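Local coordinates for broad specificity aminotransferase (Leishmania mexicana, PDB 4WB0), which probably transfers amino groups from amino acids to 2-oxo acids, using pyridoxal 5'-phosphate as cofactor and accepting a broad range of substrates, at residues A34-P39 with N376-I381; N103-Q108 with L273-K278. One frame throughout, in Å; residues are numbered along the deposited sequence. Where two conformers were deposited one is given.

Interaction 1 (A34-P39 with N376-I381); sequences AAAKGP and NHNIFI
Ala36 sets its methyl against the ring of Phe380, CB lying 3.4 Å from both CZ and CE2 of Phe380. The methyl comes in obliquely at the outer end of the ring, and a side chain as short as alanine's lets the ring come close to the backbone of the first segment. Phe380 reaches this point because its CG stands anti to the carbonyl carbon (chi1 -62°), while Arg32 and Ala33 of helix 25-35 touch it too. The chain has left helix 25-35 by Ala36, and poorly ordered Lys37 lies at the margin, its backbone N buried without a polar partner. At Gly38 the backbone passes the amide of Asn378 unbonded, N lying 3.9 Å from ND2 of Asn378; glycine, lacking a side chain, avoids crowding CD of Pro39. Pro39 then presents its carbonyl: Asn378 ND2 gives Pro39 O a weak hydrogen bond, long at 3.4 Å although nearly straight at 163°. Asn378 suits its place because asparagine readily adopts positive phi (72°), as the C' residue of the Schellman motif ending helix 368-376. Backbone bonds from Asn378 and Phe380 to Ala41 continue the link as a small parallel sheet, consistent with the small domain of class I aminotransferases, built from N- and C-terminal parts of the chain. With one methyl-ring contact and one weak amide bond, the two segments hold each other only lightly at this surface.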
ATOM      1  N   ALA A  34      -6.003  -0.876 -25.537  1.00 50.93           N
ATOM      2  CA  ALA A  34      -4.703  -1.516 -25.698  1.00 52.76           C
ATOM      3  C   ALA A  34      -4.797  -2.760 -26.578  1.00 55.98           C
ATOM      4  O   ALA A  34      -3.797  -3.202 -27.154  1.00 56.02           O
ATOM      5  CB  ALA A  34      -4.118  -1.877 -24.344  1.00 53.72           C
ATOM      6  N   ALA A  35      -5.992  -3.328 -26.673  1.00 58.21           N
ATOM      7  CA  ALA A  35      -6.193  -4.551 -27.445  1.00 62.45           C
ATOM      8  C   ALA A  35      -6.642  -4.218 -28.849  1.00 65.01           C
ATOM      9  O   ALA A  35      -6.602  -5.065 -29.742  1.00 69.40           O
ATOM     10  CB  ALA A  35      -7.223  -5.466 -26.757  1.00 61.51           C
ATOM     11  N   ALA A  36      -7.067  -2.974 -29.029  1.00 64.42           N
ATOM     12  CA  ALA A  36      -7.682  -2.532 -30.271  1.00 66.98           C
ATOM     13  C   ALA A  36      -6.719  -2.691 -31.424  1.00 70.73           C
ATOM     14  O   ALA A  36      -5.489  -2.680 -31.252  1.00 64.16           O
ATOM     15  CB  ALA A  36      -8.144  -1.083 -30.164  1.00 66.06           C
ATOM     16  N   LYS A  37      -7.328  -2.771 -32.600  1.00 81.51           N
ATOM     17  CA  LYS A  37      -6.733  -3.333 -33.794  1.00 89.96           C
ATOM     18  C   LYS A  37      -5.813  -2.331 -34.493  1.00 88.34           C
ATOM     19  O   LYS A  37      -4.796  -1.958 -33.915  1.00 86.70           O
ATOM     20  CB  LYS A  37      -7.861  -3.816 -34.709  1.00 95.80           C
ATOM     21  CG  LYS A  37      -8.925  -4.623 -33.959  1.00 98.75           C
ATOM     22  CD  LYS A  37     -10.193  -3.803 -33.716  1.00101.26           C
ATOM     23  CE  LYS A  37     -11.174  -4.521 -32.790  1.00105.29           C
ATOM     24  NZ  LYS A  37     -12.601  -4.122 -33.021  1.00108.61           N
ATOM     25  N   GLY A  38      -6.182  -1.887 -35.699  1.00 86.41           N
ATOM     26  CA  GLY A  38      -5.291  -1.137 -36.580  1.00 81.17           C
ATOM     27  C   GLY A  38      -4.744   0.174 -36.012  1.00 72.42           C
ATOM     28  O   GLY A  38      -4.322   0.222 -34.853  1.00 67.80           O
ATOM     29  N   PRO A  39      -4.723   1.252 -36.825  1.00 68.82           N
ATOM     30  CA  PRO A  39      -4.252   2.546 -36.286  1.00 62.02           C
ATOM     31  C   PRO A  39      -5.185   3.051 -35.177  1.00 53.65           C
ATOM     32  O   PRO A  39      -6.396   2.993 -35.329  1.00 49.42           O
ATOM     33  CB  PRO A  39      -4.290   3.487 -37.506  1.00 64.34           C
ATOM     34  CG  PRO A  39      -4.453   2.581 -38.707  1.00 69.26           C
ATOM     35  CD  PRO A  39      -5.182   1.370 -38.220  1.00 71.31           C
ATOM     36  N   ASN A 376     -15.502   3.838 -31.259  1.00 58.31           N
ATOM     37  CA  ASN A 376     -15.807   2.824 -32.251  1.00 59.95           C
ATOM     38  C   ASN A 376     -15.015   3.027 -33.538  1.00 58.13           C
ATOM     39  O   ASN A 376     -15.059   2.179 -34.425  1.00 62.01           O
ATOM     40  CB  ASN A 376     -17.298   2.810 -32.550  1.00 60.67           C
ATOM     41  CG  ASN A 376     -18.109   2.256 -31.403  1.00 58.63           C
ATOM     42  OD1 ASN A 376     -17.573   1.600 -30.489  1.00 57.50           O
ATOM     43  ND2 ASN A 376     -19.406   2.521 -31.430  1.00 58.65           N
ATOM     44  N   HIS A 377     -14.289   4.143 -33.621  1.00 52.31           N
ATOM     45  CA  HIS A 377     -13.365   4.394 -34.730  1.00 50.43           C
ATOM     46  C   HIS A 377     -11.927   4.429 -34.206  1.00 46.35           C
ATOM     47  O   HIS A 377     -11.060   5.030 -34.826  1.00 44.70           O
ATOM     48  CB  HIS A 377     -13.698   5.711 -35.459  1.00 52.91           C
ATOM     49  CG  HIS A 377     -14.979   5.671 -36.239  1.00 59.20           C
ATOM     50  ND1 HIS A 377     -15.030   5.333 -37.578  1.00 63.96           N
ATOM     51  CD2 HIS A 377     -16.252   5.942 -35.871  1.00 61.56           C
ATOM     52  CE1 HIS A 377     -16.283   5.388 -37.998  1.00 66.92           C
ATOM     53  NE2 HIS A 377     -17.044   5.758 -36.983  1.00 66.14           N
ATOM     54  N   ASN A 378     -11.707   3.786 -33.053  1.00 45.52           N
ATOM     55  CA  ASN A 378     -10.375   3.530 -32.478  1.00 46.18           C
ATOM     56  C   ASN A 378      -9.736   4.776 -31.937  1.00 44.70           C
ATOM     57  O   ASN A 378      -8.497   4.877 -31.792  1.00 42.38           O
ATOM     58  CB  ASN A 378      -9.445   2.873 -33.514  1.00 50.26           C
ATOM     59  CG  ASN A 378      -9.553   1.362 -33.538  1.00 52.94           C
ATOM     60  OD1 ASN A 378     -10.451   0.771 -32.945  1.00 53.16           O
ATOM     61  ND2 ASN A 378      -8.617   0.731 -34.236  1.00 54.34           N
ATOM     62  N   ILE A 379     -10.580   5.736 -31.588  1.00 45.17           N
ATOM     63  CA  ILE A 379     -10.115   6.893 -30.842  1.00 41.89           C
ATOM     64  C   ILE A 379     -10.654   6.732 -29.416  1.00 39.84           C
ATOM     65  O   ILE A 379     -11.822   7.010 -29.155  1.00 39.82           O
ATOM     66  CB  ILE A 379     -10.578   8.226 -31.492  1.00 44.60           C
ATOM     67  CG1 ILE A 379     -10.042   8.337 -32.918  1.00 47.58           C
ATOM     68  CG2 ILE A 379     -10.118   9.391 -30.689  1.00 42.33           C
ATOM     69  CD1 ILE A 379      -8.492   8.275 -33.029  1.00 50.19           C
ATOM     70  N   PHE A 380      -9.804   6.269 -28.506  1.00 37.93           N
ATOM     71  CA  PHE A 380     -10.289   5.854 -27.199  1.00 37.87           C
ATOM     72  C   PHE A 380     -10.201   6.974 -26.198  1.00 36.01           C
ATOM     73  O   PHE A 380      -9.215   7.166 -25.506  1.00 34.78           O
ATOM     74  CB  PHE A 380      -9.551   4.586 -26.751  1.00 39.73           C
ATOM     75  CG  PHE A 380      -9.811   3.434 -27.683  1.00 44.74           C
ATOM     76  CD1 PHE A 380     -10.988   2.708 -27.587  1.00 47.18           C
ATOM     77  CD2 PHE A 380      -8.923   3.138 -28.700  1.00 45.55           C
ATOM     78  CE1 PHE A 380     -11.256   1.675 -28.439  1.00 49.05           C
ATOM     79  CE2 PHE A 380      -9.177   2.098 -29.573  1.00 47.07           C
ATOM     80  CZ  PHE A 380     -10.354   1.363 -29.445  1.00 49.58           C
ATOM     81  N   ILE A 381     -11.284   7.740 -26.174  1.00 37.48           N
ATOM     82  CA  ILE A 381     -11.487   8.777 -25.167  1.00 35.53           C
ATOM     83  C   ILE A 381     -12.597   8.310 -24.260  1.00 36.40           C
ATOM     84  O   ILE A 381     -13.314   7.399 -24.611  1.00 38.75           O
ATOM     85  CB  ILE A 381     -11.848  10.119 -25.802  1.00 36.50           C
ATOM     86  CG1 ILE A 381     -13.192  10.028 -26.527  1.00 39.51           C
ATOM     87  CG2 ILE A 381     -10.744  10.518 -26.785  1.00 34.97           C
ATOM     88  CD1 ILE A 381     -13.668  11.344 -27.107  1.00 40.08           C
TER

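Interaction 2 (N103-Q108 with L273-K278); sequences NLVAVQ and LLLKDK
Val105 and Leu273 face each other as an antiparallel hydrogen-bonded pair, each giving its N-H to the other's carbonyl. The bond from Leu273 N to Val105 O measures 2.8 Å, and its return partner, Val105 N to Leu273 O, measures 3.0 Å and is nearly straight at 169°, with the donor in the carbonyl plane. Two residues further along, the ladder slackens: Leu275 N reaches Asn103 O only weakly, at 3.5 Å.

Leu104 and Leu274 project together from one face of the sheet. CD2 of Leu274 lies 4.0 Å from both CB and CD2 of Leu104, so a single methyl touches both the root and a branch of its neighbour. Leu104 turns CG between its backbone N and carbonyl carbon (chi1 60°), which carries its CD2 branch to that methyl, and Leu104 CB also rests 3.3 Å from Leu273 O. On the other face Val105 CG2 makes a loose contact with Leu275 CD2, 4.5 Å away.

This pairing joins edge strand 104-110 to strand 268-274 in the mixed sheet of the large, cofactor-binding domain of class I aminotransferases, where 268-274 runs antiparallel to both of its neighbours. Branched aliphatic residues suit the strands because helices cover both faces. Leu104 packs on Val91 and Leu274 on Tyr95, both of helix 84-95. From the other face, Val105 meets Arg281 and Lys285 of helix 281-293. Leu275 also packs on Arg281, while Leu273 and Leu275 each touch an aromatic side chain of the neighbouring subunit.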
ATOM      1  N   ASN A 103       6.683  22.459  11.548  1.00 44.98           N
ATOM      2  CA  ASN A 103       5.303  22.877  11.807  1.00 45.93           C
ATOM      3  C   ASN A 103       4.355  22.107  10.946  1.00 42.09           C
ATOM      4  O   ASN A 103       3.230  22.570  10.715  1.00 45.99           O
ATOM      5  CB  ASN A 103       5.085  24.380  11.535  1.00 48.35           C
ATOM      6  CG  ASN A 103       5.968  25.278  12.376  1.00 51.24           C
ATOM      7  OD1 ASN A 103       6.559  24.871  13.383  1.00 52.45           O
ATOM      8  ND2 ASN A 103       6.076  26.524  11.947  1.00 52.96           N
ATOM      9  N   LEU A 104       4.807  20.990  10.365  1.00 33.24           N
ATOM     10  CA  LEU A 104       3.827  20.149   9.722  1.00 32.16           C
ATOM     11  C   LEU A 104       4.040  18.666  10.050  1.00 27.79           C
ATOM     12  O   LEU A 104       5.043  18.277  10.667  1.00 27.33           O
ATOM     13  CB  LEU A 104       3.828  20.410   8.221  1.00 28.84           C
ATOM     14  CG  LEU A 104       5.141  20.133   7.510  1.00 28.27           C
ATOM     15  CD1 LEU A 104       5.148  18.803   6.983  1.00 26.47           C
ATOM     16  CD2 LEU A 104       5.310  21.133   6.358  1.00 29.88           C
ATOM     17  N   VAL A 105       3.028  17.878   9.715  1.00 25.52           N
ATOM     18  CA  VAL A 105       3.052  16.413   9.863  0.65 26.64           C
ATOM     19  C   VAL A 105       3.034  15.806   8.475  1.00 26.88           C
ATOM     20  O   VAL A 105       2.176  16.180   7.664  1.00 27.69           O
ATOM     21  CB  VAL A 105       1.840  15.882  10.639  0.65 25.58           C
ATOM     22  CG1 VAL A 105       1.992  14.373  10.952  0.65 26.83           C
ATOM     23  CG2 VAL A 105       1.688  16.644  11.896  0.65 29.63           C
ATOM     24  N   ALA A 106       3.941  14.885   8.169  1.00 21.34           N
ATOM     25  CA  ALA A 106       3.920  14.338   6.819  1.00 21.33           C
ATOM     26  C   ALA A 106       4.404  12.909   6.815  1.00 21.12           C
ATOM     27  O   ALA A 106       5.283  12.575   7.601  1.00 23.23           O
ATOM     28  CB  ALA A 106       4.743  15.160   5.880  1.00 22.32           C
ATOM     29  N   VAL A 107       3.803  12.084   5.958  1.00 21.61           N
ATOM     30  CA  VAL A 107       4.153  10.657   5.839  1.00 22.07           C
ATOM     31  C   VAL A 107       4.236  10.313   4.394  1.00 21.48           C
ATOM     32  O   VAL A 107       3.655  10.952   3.527  1.00 20.60           O
ATOM     33  CB  VAL A 107       3.153   9.668   6.502  1.00 24.65           C
ATOM     34  CG1 VAL A 107       3.105   9.818   8.068  1.00 24.16           C
ATOM     35  CG2 VAL A 107       1.754   9.777   5.954  1.00 21.82           C
ATOM     36  N   GLN A 108       4.975   9.258   4.119  1.00 20.29           N
ATOM     37  CA  GLN A 108       5.006   8.686   2.786  1.00 17.34           C
ATOM     38  C   GLN A 108       3.740   7.853   2.623  1.00 18.43           C
ATOM     39  O   GLN A 108       3.273   7.205   3.585  1.00 22.56           O
ATOM     40  CB  GLN A 108       6.254   7.837   2.625  1.00 17.14           C
ATOM     41  CG  GLN A 108       6.414   7.139   1.229  1.00 19.20           C
ATOM     42  CD  GLN A 108       7.658   6.163   1.180  1.00 22.09           C
ATOM     43  OE1 GLN A 108       8.639   6.337   1.902  1.00 22.22           O
ATOM     44  NE2 GLN A 108       7.574   5.158   0.356  1.00 21.83           N
ATOM     45  N   LEU A 273      -0.024  17.598   6.538  1.00 20.52           N
ATOM     46  CA  LEU A 273      -0.962  18.511   7.217  1.00 21.41           C
ATOM     47  C   LEU A 273      -0.233  19.680   7.802  1.00 21.47           C
ATOM     48  O   LEU A 273       0.723  19.498   8.583  1.00 23.25           O
ATOM     49  CB  LEU A 273      -1.721  17.819   8.340  1.00 22.92           C
ATOM     50  CG  LEU A 273      -2.637  18.710   9.197  1.00 22.89           C
ATOM     51  CD1 LEU A 273      -3.786  19.183   8.334  1.00 23.98           C
ATOM     52  CD2 LEU A 273      -3.196  17.985  10.383  1.00 24.62           C
ATOM     53  N   LEU A 274      -0.671  20.894   7.457  1.00 24.29           N
ATOM     54  CA  LEU A 274      -0.101  22.093   8.087  1.00 26.14           C
ATOM     55  C   LEU A 274      -0.817  22.323   9.419  1.00 30.50           C
ATOM     56  O   LEU A 274      -1.936  22.780   9.456  1.00 32.22           O
ATOM     57  CB  LEU A 274      -0.247  23.332   7.206  1.00 27.29           C
ATOM     58  CG  LEU A 274       0.225  23.187   5.771  1.00 27.32           C
ATOM     59  CD1 LEU A 274       0.027  24.496   5.029  1.00 29.15           C
ATOM     60  CD2 LEU A 274       1.676  22.772   5.769  1.00 28.21           C
ATOM     61  N   LEU A 275      -0.201  21.999  10.517  1.00 32.09           N
ATOM     62  CA  LEU A 275      -1.002  21.944  11.741  1.00 37.47           C
ATOM     63  C   LEU A 275      -0.671  23.203  12.419  1.00 45.59           C
ATOM     64  O   LEU A 275       0.492  23.519  12.595  1.00 47.23           O
ATOM     65  CB  LEU A 275      -0.713  20.687  12.555  1.00 37.41           C
ATOM     66  CG  LEU A 275      -1.648  20.337  13.729  1.00 42.57           C
ATOM     67  CD1 LEU A 275      -3.102  20.169  13.336  1.00 42.54           C
ATOM     68  CD2 LEU A 275      -1.150  19.067  14.391  1.00 46.19           C
ATOM     69  N   LYS A 276      -1.708  23.967  12.748  1.00 53.12           N
ATOM     70  CA  LYS A 276      -1.554  25.260  13.396  1.00 56.79           C
ATOM     71  C   LYS A 276      -0.950  25.130  14.810  1.00 56.24           C
ATOM     72  O   LYS A 276      -0.089  25.920  15.215  1.00 54.43           O
ATOM     73  CB  LYS A 276      -2.906  25.967  13.464  1.00 59.98           C
ATOM     74  N   ASP A 277      -1.432  24.143  15.560  1.00 55.07           N
ATOM     75  CA  ASP A 277      -0.938  23.896  16.909  1.00 54.68           C
ATOM     76  C   ASP A 277       0.165  22.834  16.981  1.00 52.10           C
ATOM     77  O   ASP A 277      -0.120  21.624  16.996  1.00 53.68           O
ATOM     78  CB  ASP A 277      -2.090  23.465  17.795  1.00 55.57           C
ATOM     79  CG  ASP A 277      -1.705  23.415  19.258  1.00 57.47           C
ATOM     80  OD1 ASP A 277      -0.496  23.258  19.578  1.00 56.67           O
ATOM     81  OD2 ASP A 277      -2.620  23.541  20.088  1.00 58.36           O
ATOM     82  N   LYS A 278       1.415  23.266  17.080  1.00 50.21           N
ATOM     83  CA  LYS A 278       2.551  22.323  17.047  1.00 51.07           C
ATOM     84  C   LYS A 278       2.518  21.239  18.146  1.00 49.11           C
ATOM     85  O   LYS A 278       3.115  20.160  17.997  1.00 49.17           O
ATOM     86  CB  LYS A 278       3.878  23.097  17.134  1.00 54.16           C
TER

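Interactions 1 and 2 lie on opposite sides of the chain's centre, their own centres 46 Å apart and their nearest atoms about 28 Å apart. Along the sequence they are nested: 103-108 and 273-278 both fall within the long loop closed by 34-39 and 376-381. They belong to different sheets. Interaction 2 joins two strands at the edge of the mixed sheet of the large domain, whereas interaction 1 adjoins the two-stranded parallel sheet of 41-42 and 379-380. Interaction 1 thus ties the N-terminal part of the chain to its C-terminal part, probably within the small domain, while interaction 2, the only one to meet the second subunit, lies near the dimer interface.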